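Local coordinates for galactose-binding-like protein (Bacteroides thetaiotaomicron, PDB 7M1B), which is of unconfirmed function but is probably a SusE-like sugar-binding protein of a gut bacterium, in a family with a potential degradative capacity, at residues Lys209-Tyr214 with Thr227-Phe232; Trp241-Gly246 with Trp274-Gly279; Tyr282-Gly287 with Ser361-Ala366. All coordinates share one frame; numbering follows the deposited sequence.

Contact 1 (Lys209-Tyr214 with Thr227-Phe232); sequences KFKTFY and TLESLF
K211 and E229 mark where the two backbones run closest, CA to CA 5.6 Å, as the short strand 211-212 passes a single 3-10 turn; one residue earlier on the strand side and three later on the turn, F210 faces F232. The turn is built from successive backbone bonds, S230 N to T227 O, L231 N to L228 O and F232 N to E229 O, and it begins with an ST turn in which T227 OG1 accepts from E229 N at 3.1 Å.

The side chains sort into an apolar and a polar half. F210 CB lies over one face of the F232 ring, 3.8 Å from its centroid, and F210 CD2 touches F232 CE1 at 3.4 Å. With the ring planes at 38° the pair is oblique, neither stacked nor edge-on. L231 CB covers the opposite face of F232, which is thus clasped between two residues.

In the polar half, K211 leaves its backbone pointing away from the turn, but the bend at chi2 (-65°) swings the chain back alongside E229. There K211 NZ forms a salt bridge with E229 OE2 at 3.1 Å, reaching it from above the carboxylate plane. E229 OE1 has a separate partner, a water that donates to it at 2.6 Å and accepts from T212 N, so both carboxylate oxygens are engaged. A second water joins T212 OG1 to T227 OG1, while T212 OG1 also packs 3.4 Å from L228 CB.

Toward the sheet, F210 meets M262 and F376, F232 meets F260 and L374, and the backbone of K211 pairs with D261. The F210-F232 pair thus joins a 3-10 turn, packed against the short strand 211-212, to strands 256-274 and 370-380, consistent with the beta-sandwich of galactose-binding-like domains.

Contact 2 (Trp241-Gly246 with Trp274-Gly279); sequences WNYAHG and WQRSMG. With EDO (1,2-ethanediol), chain B.
M278 lies across W241 and ends beside Y243, and its side chain can be followed atom by atom. M278 CB sits near the seam of the indole, 3.8 Å from W241 CE2. M278 CG comes over the face of the five-membered ring of W241, 3.7 Å from the centroid and almost on its normal, a CH-pi contact. M278 SD remains above the same face, 4.2 Å from that centroid, a Met-aromatic contact, and accepts a weak bond from R276 NH1. With both chi2 and chi3 near 180°, M278 CE carries on past the indole to touch Y243 CD2 at 3.5 Å and stands equally near O1 of a 1,2-ethanediol molecule.

That diol, probably from the crystallisation liquor, is gripped at its other end: R276 NH1 donates to EDO O2 at 2.9 Å, nearly straight (164°), and H245 NE2 adds a weaker bond. A water links H245 NE2, R276 NH2 and EDO O2, while R276 NH2 also donates to A286 O. Y243 OH bonds to A224 O.

The aromatic residues beside H245 and R276, among loops of this galactose-binding-like domain, are compatible with a sugar site, though a bound diol alone does not establish one.

Contact 3 (Tyr282-Gly287 with Ser361-Ala366); sequences YYYRAG and STHDGA
Y284 and H363 run alongside each other in the same direction, but their rings are turned sharply against each other, with planes at 77°. The pair is edge-to-face (T-shaped): Y284 CD1 stands over the centre of the imidazole, 3.4 Å from H363 NE2. With CG anti to its carbonyl carbon (chi1 -81°), H363 turns that face to Y284 CD1. Partners outside the pair hold the ring ends: S318 OG binds H363 NE2 and I319 O accepts from Y284 OH.

D364 spans the other half of the contact with its carboxylate. D364 OD2 accepts from A286 N at 2.8 Å, approached from above the carboxylate plane. D364 OD1 takes A366 N at 2.9 Å, closing an Asx turn, and a water that accepts from G287 N lies 2.6 Å from D364 OD1 and probably donates to it. One side chain therefore shapes its own loop and holds the facing one; an alanine here would probably strand A286 N without its acceptor and let the 363-366 turn relax. T362 OG1, donating to A366 O, braces the same turn.

The type II turn from Y282 to R285 places Y284 against D333 and Y336 of helix 331-338. Through their backbones G287 pairs with V370 of strand 370-380, and H363, just past the end of strand 352-362, with A288, just before strand 289-290.

Followed from the N terminus, the three contacts come in series, and none nests within or crosses another. Contact 1 closes a short loop of 12 residues after strand 211-212. Contact 2 opens soon afterwards and spans 27 residues, including most of strand 256-274. Contact 3 closes the longest excursion, 73 residues taking in helix 331-338 and several strands. Neighbours touch: S230 O meets N242 ND2, and Q275 OE1 meets Y284 N. Contacts 1 and 3 remain about 9 Å apart at their nearest atoms. All three reach the same antiparallel sheet; contact 2 links the 3-10 turn of contact 1 to the 282-287 loop and the end of strand 352-362 in contact 3.

Contact 1 (Lys209-Tyr214 with Thr227-Phe232)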
loop_
_atom_site.group_PDB
_atom_site.type_symbol
_atom_site.label_atom_id
_atom_site.label_comp_id
_atom_site.label_asym_id
_atom_site.label_seq_id
_atom_site.Cartn_x
_atom_site.Cartn_y
_atom_site.Cartn_z
ATOM N N LYS A 209 2.884 10.300 -15.377
ATOM C CA LYS A 209 1.590 10.898 -15.010
ATOM C C LYS A 209 1.556 11.299 -13.518
ATOM O O LYS A 209 0.631 12.040 -13.135
ATOM C CB LYS A 209 0.401 9.956 -15.308
ATOM C CG LYS A 209 0.298 9.441 -16.765
ATOM C CD LYS A 209 -0.929 8.601 -17.006
ATOM C CE LYS A 209 -1.176 8.327 -18.491
ATOM N NZ LYS A 209 -2.537 7.776 -18.681
ATOM N N PHE A 210 2.613 10.971 -12.749
ATOM C CA PHE A 210 2.614 11.313 -11.324
ATOM C C PHE A 210 3.007 12.779 -11.099
ATOM O O PHE A 210 3.996 13.291 -11.716
ATOM C CB PHE A 210 3.643 10.463 -10.554
ATOM C CG PHE A 210 3.175 9.065 -10.261
ATOM C CD1 PHE A 210 2.903 8.142 -11.286
ATOM C CD2 PHE A 210 3.151 8.601 -8.940
ATOM C CE1 PHE A 210 2.505 6.857 -10.967
ATOM C CE2 PHE A 210 2.780 7.293 -8.649
ATOM C CZ PHE A 210 2.459 6.401 -9.679
ATOM N N LYS A 211 2.188 13.509 -10.359
ATOM C CA LYS A 211 2.364 14.959 -10.139
ATOM C C LYS A 211 2.188 15.350 -8.682
ATOM O O LYS A 211 1.388 14.722 -7.948
ATOM C CB LYS A 211 1.365 15.729 -10.999
ATOM C CG LYS A 211 1.514 15.556 -12.506
ATOM C CD LYS A 211 2.866 16.146 -13.024
ATOM C CE LYS A 211 3.152 15.620 -14.420
ATOM N NZ LYS A 211 4.304 16.293 -15.110
ATOM N N THR A 212 2.886 16.395 -8.235
ATOM C CA THR A 212 2.605 16.978 -6.941
ATOM C C THR A 212 1.131 17.394 -6.885
ATOM O O THR A 212 0.554 17.856 -7.888
ATOM C CB THR A 212 3.485 18.204 -6.713
ATOM O OG1 THR A 212 4.848 17.804 -6.922
ATOM C CG2 THR A 212 3.337 18.748 -5.292
ATOM N N PHE A 213 0.496 17.121 -5.715
ATOM C CA PHE A 213 -0.887 17.564 -5.527
ATOM C C PHE A 213 -0.983 18.214 -4.147
ATOM O O PHE A 213 -1.505 17.618 -3.170
ATOM C CB PHE A 213 -1.870 16.392 -5.708
ATOM C CG PHE A 213 -3.250 16.822 -6.134
ATOM C CD1 PHE A 213 -3.555 17.050 -7.479
ATOM C CD2 PHE A 213 -4.232 17.128 -5.189
ATOM C CE1 PHE A 213 -4.821 17.488 -7.851
ATOM C CE2 PHE A 213 -5.462 17.634 -5.584
ATOM C CZ PHE A 213 -5.784 17.768 -6.913
ATOM N N TYR A 214 -0.489 19.440 -4.069
ATOM C CA TYR A 214 -0.209 20.114 -2.782
ATOM C C TYR A 214 -1.524 20.622 -2.154
ATOM O O TYR A 214 -2.287 21.344 -2.773
ATOM C CB TYR A 214 0.747 21.281 -3.009
ATOM C CG TYR A 214 1.068 22.063 -1.753
ATOM C CD1 TYR A 214 1.708 21.479 -0.660
ATOM C CD2 TYR A 214 0.825 23.425 -1.759
ATOM C CE1 TYR A 214 2.030 22.259 0.452
ATOM C CE2 TYR A 214 1.216 24.215 -0.695
ATOM C CZ TYR A 214 1.723 23.610 0.448
ATOM O OH TYR A 214 2.102 24.415 1.514
ATOM N N THR A 227 11.574 19.055 -6.554
ATOM C CA THR A 227 10.168 19.048 -6.183
ATOM C C THR A 227 9.716 17.647 -5.828
ATOM O O THR A 227 10.402 16.651 -6.067
ATOM C CB THR A 227 9.214 19.651 -7.229
ATOM O OG1 THR A 227 9.048 18.648 -8.253
ATOM C CG2 THR A 227 9.703 20.969 -7.761
ATOM N N LEU A 228 8.499 17.517 -5.260
ATOM C CA LEU A 228 7.992 16.178 -5.009
ATOM C C LEU A 228 8.015 15.292 -6.245
ATOM O O LEU A 228 8.183 14.081 -6.138
ATOM C CB LEU A 228 6.572 16.293 -4.387
ATOM C CG LEU A 228 6.010 14.979 -3.822
ATOM C CD1 LEU A 228 6.844 14.408 -2.716
ATOM C CD2 LEU A 228 4.578 15.208 -3.390
ATOM N N GLU A 229 7.830 15.909 -7.445
ATOM C CA GLU A 229 7.760 15.095 -8.659
ATOM C C GLU A 229 9.109 14.450 -8.991
ATOM O O GLU A 229 9.132 13.448 -9.727
ATOM C CB GLU A 229 7.315 15.975 -9.843
ATOM C CG GLU A 229 6.759 15.174 -10.984
ATOM C CD GLU A 229 6.608 16.032 -12.222
ATOM O OE1 GLU A 229 6.247 17.279 -12.082
ATOM O OE2 GLU A 229 6.713 15.406 -13.316
ATOM N N SER A 230 10.235 14.870 -8.373
ATOM C CA SER A 230 11.503 14.179 -8.491
ATOM C C SER A 230 11.428 12.747 -8.012
ATOM O O SER A 230 12.255 11.905 -8.404
ATOM C CB SER A 230 12.512 14.966 -7.670
ATOM O OG SER A 230 12.820 16.208 -8.315
ATOM N N LEU A 231 10.430 12.405 -7.152
ATOM C CA LEU A 231 10.359 11.007 -6.747
ATOM C C LEU A 231 9.900 10.070 -7.859
ATOM O O LEU A 231 9.990 8.834 -7.704
ATOM C CB LEU A 231 9.422 10.792 -5.550
ATOM C CG LEU A 231 9.759 11.639 -4.296
ATOM C CD1 LEU A 231 8.742 11.210 -3.198
ATOM C CD2 LEU A 231 11.228 11.310 -3.843
ATOM N N PHE A 232 9.523 10.647 -9.007
ATOM C CA PHE A 232 8.964 9.808 -10.069
ATOM C C PHE A 232 9.661 10.116 -11.394
ATOM O O PHE A 232 9.099 9.752 -12.443
ATOM C CB PHE A 232 7.477 10.234 -10.218
ATOM C CG PHE A 232 6.704 10.269 -8.915
ATOM C CD1 PHE A 232 6.530 9.133 -8.113
ATOM C CD2 PHE A 232 6.292 11.530 -8.394
ATOM C CE1 PHE A 232 5.832 9.185 -6.905
ATOM C CE2 PHE A 232 5.623 11.557 -7.167
ATOM C CZ PHE A 232 5.436 10.435 -6.387
HETATM O O HOH W 1 4.319 17.836 -10.362
HETATM O O HOH W 2 6.373 19.493 -8.702
#

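Contact 2 (Trp241-Gly246 with Trp274-Gly279)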
loop_
_atom_site.group_PDB
_atom_site.type_symbol
_atom_site.label_atom_id
_atom_site.label_comp_id
_atom_site.label_asym_id
_atom_site.label_seq_id
_atom_site.Cartn_x
_atom_site.Cartn_y
_atom_site.Cartn_z
ATOM N N TRP A 241 22.189 11.509 -7.162
ATOM C CA TRP A 241 22.009 12.775 -6.406
ATOM C C TRP A 241 20.532 13.216 -6.430
ATOM O O TRP A 241 20.178 14.354 -6.034
ATOM C CB TRP A 241 22.947 13.900 -6.955
ATOM C CG TRP A 241 24.069 14.150 -5.969
ATOM C CD1 TRP A 241 24.228 15.277 -5.184
ATOM C CD2 TRP A 241 25.159 13.273 -5.621
ATOM N NE1 TRP A 241 25.329 15.118 -4.405
ATOM C CE2 TRP A 241 25.895 13.903 -4.617
ATOM C CE3 TRP A 241 25.515 11.963 -6.009
ATOM C CZ2 TRP A 241 27.044 13.349 -4.062
ATOM C CZ3 TRP A 241 26.627 11.374 -5.423
ATOM C CH2 TRP A 241 27.366 12.068 -4.447
ATOM N N ASN A 242 19.612 12.345 -6.886
ATOM C CA ASN A 242 18.214 12.793 -6.974
ATOM C C ASN A 242 17.498 12.724 -5.619
ATOM O O ASN A 242 17.856 11.927 -4.744
ATOM C CB ASN A 242 17.481 11.758 -7.833
ATOM C CG ASN A 242 16.083 12.223 -8.217
ATOM O OD1 ASN A 242 15.912 13.341 -8.677
ATOM N ND2 ASN A 242 15.045 11.492 -7.837
ATOM N N TYR A 243 16.551 13.665 -5.419
ATOM C CA TYR A 243 15.757 13.541 -4.198
ATOM C C TYR A 243 14.585 14.516 -4.330
ATOM O O TYR A 243 14.552 15.349 -5.211
ATOM C CB TYR A 243 16.563 14.083 -2.980
ATOM C CG TYR A 243 17.270 15.407 -3.199
ATOM C CD1 TYR A 243 16.587 16.657 -3.131
ATOM C CD2 TYR A 243 18.645 15.451 -3.424
ATOM C CE1 TYR A 243 17.240 17.869 -3.367
ATOM C CE2 TYR A 243 19.300 16.639 -3.670
ATOM C CZ TYR A 243 18.621 17.856 -3.558
ATOM O OH TYR A 243 19.321 18.976 -3.835
ATOM N N ALA A 244 13.567 14.292 -3.480
ATOM C CA ALA A 244 12.646 15.376 -3.086
ATOM C C ALA A 244 12.970 15.667 -1.617
ATOM O O ALA A 244 13.102 14.743 -0.779
ATOM C CB ALA A 244 11.185 14.961 -3.215
ATOM N N HIS A 245 13.064 16.944 -1.255
ATOM C CA HIS A 245 13.666 17.339 0.032
ATOM C C HIS A 245 12.748 18.337 0.710
ATOM O O HIS A 245 12.292 19.289 0.067
ATOM C CB HIS A 245 15.002 18.073 -0.274
ATOM C CG HIS A 245 15.923 18.190 0.900
ATOM N ND1 HIS A 245 15.609 18.915 2.064
ATOM C CD2 HIS A 245 17.185 17.745 1.075
ATOM C CE1 HIS A 245 16.655 18.830 2.896
ATOM N NE2 HIS A 245 17.653 18.188 2.278
ATOM N N GLY A 246 12.364 17.956 1.977
ATOM C CA GLY A 246 11.568 18.908 2.764
ATOM C C GLY A 246 12.364 19.950 3.542
ATOM O O GLY A 246 13.500 20.257 3.215
ATOM N N TRP A 274 12.913 4.289 -2.437
ATOM C CA TRP A 274 14.336 4.510 -2.250
ATOM C C TRP A 274 14.628 5.749 -1.434
ATOM O O TRP A 274 14.033 6.787 -1.685
ATOM C CB TRP A 274 15.045 4.728 -3.599
ATOM C CG TRP A 274 15.156 3.459 -4.402
ATOM C CD1 TRP A 274 16.283 2.698 -4.511
ATOM C CD2 TRP A 274 14.198 2.933 -5.332
ATOM N NE1 TRP A 274 16.101 1.714 -5.457
ATOM C CE2 TRP A 274 14.826 1.834 -5.970
ATOM C CE3 TRP A 274 12.862 3.236 -5.659
ATOM C CZ2 TRP A 274 14.153 1.026 -6.914
ATOM C CZ3 TRP A 274 12.231 2.479 -6.644
ATOM C CH2 TRP A 274 12.859 1.383 -7.246
ATOM N N GLN A 275 15.566 5.591 -0.465
ATOM C CA GLN A 275 16.056 6.710 0.319
ATOM C C GLN A 275 17.074 7.531 -0.507
ATOM O O GLN A 275 17.757 6.995 -1.391
ATOM C CB GLN A 275 16.840 6.203 1.548
ATOM C CG GLN A 275 15.911 5.517 2.572
ATOM C CD GLN A 275 16.771 4.859 3.628
ATOM O OE1 GLN A 275 17.720 5.449 4.153
ATOM N NE2 GLN A 275 16.407 3.626 3.955
ATOM N N ARG A 276 17.223 8.826 -0.138
ATOM C CA ARG A 276 18.275 9.644 -0.780
ATOM C C ARG A 276 19.604 9.046 -0.289
ATOM O O ARG A 276 19.775 8.617 0.865
ATOM C CB ARG A 276 18.121 11.107 -0.272
ATOM C CG ARG A 276 19.287 12.017 -0.662
ATOM C CD ARG A 276 20.366 12.063 0.408
ATOM N NE ARG A 276 19.843 12.693 1.657
ATOM C CZ ARG A 276 19.949 14.017 1.930
ATOM N NH1 ARG A 276 20.628 14.844 1.095
ATOM N NH2 ARG A 276 19.374 14.454 3.012
ATOM N N SER A 277 20.612 9.043 -1.185
ATOM C CA SER A 277 21.796 8.224 -0.990
ATOM C C SER A 277 23.078 9.037 -1.115
ATOM O O SER A 277 23.858 9.062 -0.160
ATOM C CB SER A 277 21.748 7.076 -1.962
ATOM O OG SER A 277 21.713 7.651 -3.292
ATOM N N MET A 278 23.373 9.633 -2.309
ATOM C CA MET A 278 24.562 10.433 -2.555
ATOM C C MET A 278 25.817 9.648 -2.185
ATOM O O MET A 278 26.760 10.153 -1.541
ATOM C CB MET A 278 24.491 11.769 -1.779
ATOM C CG MET A 278 23.333 12.599 -2.285
ATOM S SD MET A 278 23.222 14.090 -1.389
ATOM C CE MET A 278 21.822 14.703 -2.166
ATOM N N GLY A 279 25.849 8.409 -2.654
ATOM C CA GLY A 279 27.007 7.563 -2.432
ATOM C C GLY A 279 26.843 6.539 -1.294
ATOM O O GLY A 279 27.625 5.593 -1.151
HETATM C C1 EDO B . 21.493 18.698 -0.863
HETATM O O1 EDO B . 22.567 17.787 -0.655
HETATM C C2 EDO B . 20.315 18.292 -0.052
HETATM O O2 EDO B . 20.566 17.728 1.272
HETATM O O HOH W 3 20.059 10.607 -3.808
HETATM O O HOH W 4 19.751 17.294 3.849
#

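Contact 3 (Tyr282-Gly287 with Ser361-Ala366)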
loop_
_atom_site.group_PDB
_atom_site.type_symbol
_atom_site.label_atom_id
_atom_site.label_comp_id
_atom_site.label_asym_id
_atom_site.label_seq_id
_atom_site.Cartn_x
_atom_site.Cartn_y
_atom_site.Cartn_z
ATOM N N TYR A 282 24.178 8.902 3.270
ATOM C CA TYR A 282 22.921 9.526 3.700
ATOM C C TYR A 282 21.819 8.540 4.057
ATOM O O TYR A 282 20.734 8.932 4.487
ATOM C CB TYR A 282 22.435 10.550 2.678
ATOM C CG TYR A 282 23.223 11.813 2.816
ATOM C CD1 TYR A 282 24.428 11.978 2.103
ATOM C CD2 TYR A 282 22.698 12.913 3.497
ATOM C CE1 TYR A 282 25.163 13.158 2.234
ATOM C CE2 TYR A 282 23.451 14.066 3.699
ATOM C CZ TYR A 282 24.652 14.226 2.978
ATOM O OH TYR A 282 25.380 15.394 3.126
ATOM N N TYR A 283 22.058 7.254 3.770
ATOM C CA TYR A 283 21.049 6.291 4.182
ATOM C C TYR A 283 20.803 6.310 5.692
ATOM O O TYR A 283 21.713 6.487 6.532
ATOM C CB TYR A 283 21.386 4.861 3.688
ATOM C CG TYR A 283 21.317 4.645 2.200
ATOM C CD1 TYR A 283 20.260 5.163 1.439
ATOM C CD2 TYR A 283 22.273 3.851 1.548
ATOM C CE1 TYR A 283 20.191 4.927 0.062
ATOM C CE2 TYR A 283 22.197 3.594 0.166
ATOM C CZ TYR A 283 21.117 4.070 -0.551
ATOM O OH TYR A 283 21.039 3.882 -1.912
ATOM N N TYR A 284 19.546 6.092 6.032
ATOM C CA TYR A 284 19.093 5.851 7.407
ATOM C C TYR A 284 19.389 7.076 8.301
ATOM O O TYR A 284 19.655 6.928 9.496
ATOM C CB TYR A 284 19.763 4.572 7.947
ATOM C CG TYR A 284 19.250 3.357 7.222
ATOM C CD1 TYR A 284 17.956 2.883 7.420
ATOM C CD2 TYR A 284 20.096 2.700 6.367
ATOM C CE1 TYR A 284 17.482 1.763 6.736
ATOM C CE2 TYR A 284 19.634 1.591 5.654
ATOM C CZ TYR A 284 18.347 1.097 5.891
ATOM O OH TYR A 284 17.849 0.017 5.215
ATOM N N ARG A 285 19.342 8.261 7.700
ATOM C CA ARG A 285 19.445 9.530 8.439
ATOM C C ARG A 285 19.081 10.641 7.438
ATOM O O ARG A 285 18.675 10.355 6.297
ATOM C CB ARG A 285 20.899 9.739 8.918
ATOM C CG ARG A 285 21.972 9.986 7.844
ATOM C CD ARG A 285 23.403 10.290 8.356
ATOM N NE ARG A 285 24.367 10.745 7.310
ATOM C CZ ARG A 285 24.741 12.004 6.983
ATOM N NH1 ARG A 285 24.209 13.041 7.625
ATOM N NH2 ARG A 285 25.644 12.212 6.006
ATOM N N ALA A 286 19.059 11.895 7.930
ATOM C CA ALA A 286 18.934 13.047 7.050
ATOM C C ALA A 286 17.713 12.957 6.129
ATOM O O ALA A 286 17.795 13.090 4.899
ATOM C CB ALA A 286 20.224 13.237 6.253
ATOM N N GLY A 287 16.585 12.679 6.767
ATOM C CA GLY A 287 15.300 12.724 6.095
ATOM C C GLY A 287 14.775 11.338 5.717
ATOM O O GLY A 287 13.625 11.284 5.297
ATOM N N SER A 361 7.525 8.676 11.658
ATOM C CA SER A 361 8.864 8.704 12.268
ATOM C C SER A 361 9.939 8.780 11.167
ATOM O O SER A 361 9.672 8.219 10.081
ATOM C CB SER A 361 9.032 7.526 13.270
ATOM O OG SER A 361 9.041 6.297 12.525
ATOM N N THR A 362 11.161 9.170 11.576
ATOM C CA THR A 362 12.318 9.105 10.692
ATOM C C THR A 362 13.423 8.277 11.350
ATOM O O THR A 362 13.363 8.049 12.582
ATOM C CB THR A 362 12.836 10.507 10.376
ATOM O OG1 THR A 362 13.085 11.112 11.658
ATOM C CG2 THR A 362 11.831 11.340 9.592
ATOM N N HIS A 363 14.355 7.740 10.554
ATOM C CA HIS A 363 15.407 6.885 11.079
ATOM C C HIS A 363 16.272 7.612 12.124
ATOM O O HIS A 363 16.600 7.028 13.170
ATOM C CB HIS A 363 16.292 6.334 9.959
ATOM C CG HIS A 363 15.653 5.150 9.289
ATOM N ND1 HIS A 363 15.410 3.964 9.977
ATOM C CD2 HIS A 363 15.083 5.014 8.067
ATOM C CE1 HIS A 363 14.876 3.078 9.126
ATOM N NE2 HIS A 363 14.698 3.697 7.928
ATOM N N ASP A 364 16.574 8.901 11.894
ATOM C CA ASP A 364 17.406 9.652 12.878
ATOM C C ASP A 364 16.559 10.428 13.883
ATOM O O ASP A 364 17.151 11.077 14.779
ATOM C CB ASP A 364 18.473 10.515 12.166
ATOM C CG ASP A 364 17.903 11.719 11.415
ATOM O OD1 ASP A 364 16.672 11.957 11.444
ATOM O OD2 ASP A 364 18.730 12.386 10.697
ATOM N N GLY A 365 15.214 10.340 13.757
ATOM C CA GLY A 365 14.291 11.045 14.633
ATOM C C GLY A 365 14.160 12.537 14.420
ATOM O O GLY A 365 13.283 13.128 15.019
ATOM N N ALA A 366 14.954 13.151 13.508
ATOM C CA ALA A 366 14.822 14.577 13.233
ATOM C C ALA A 366 13.573 14.872 12.396
ATOM O O ALA A 366 13.155 14.009 11.594
ATOM C CB ALA A 366 16.037 15.050 12.434
HETATM O O HOH W 5 15.297 12.806 9.344
#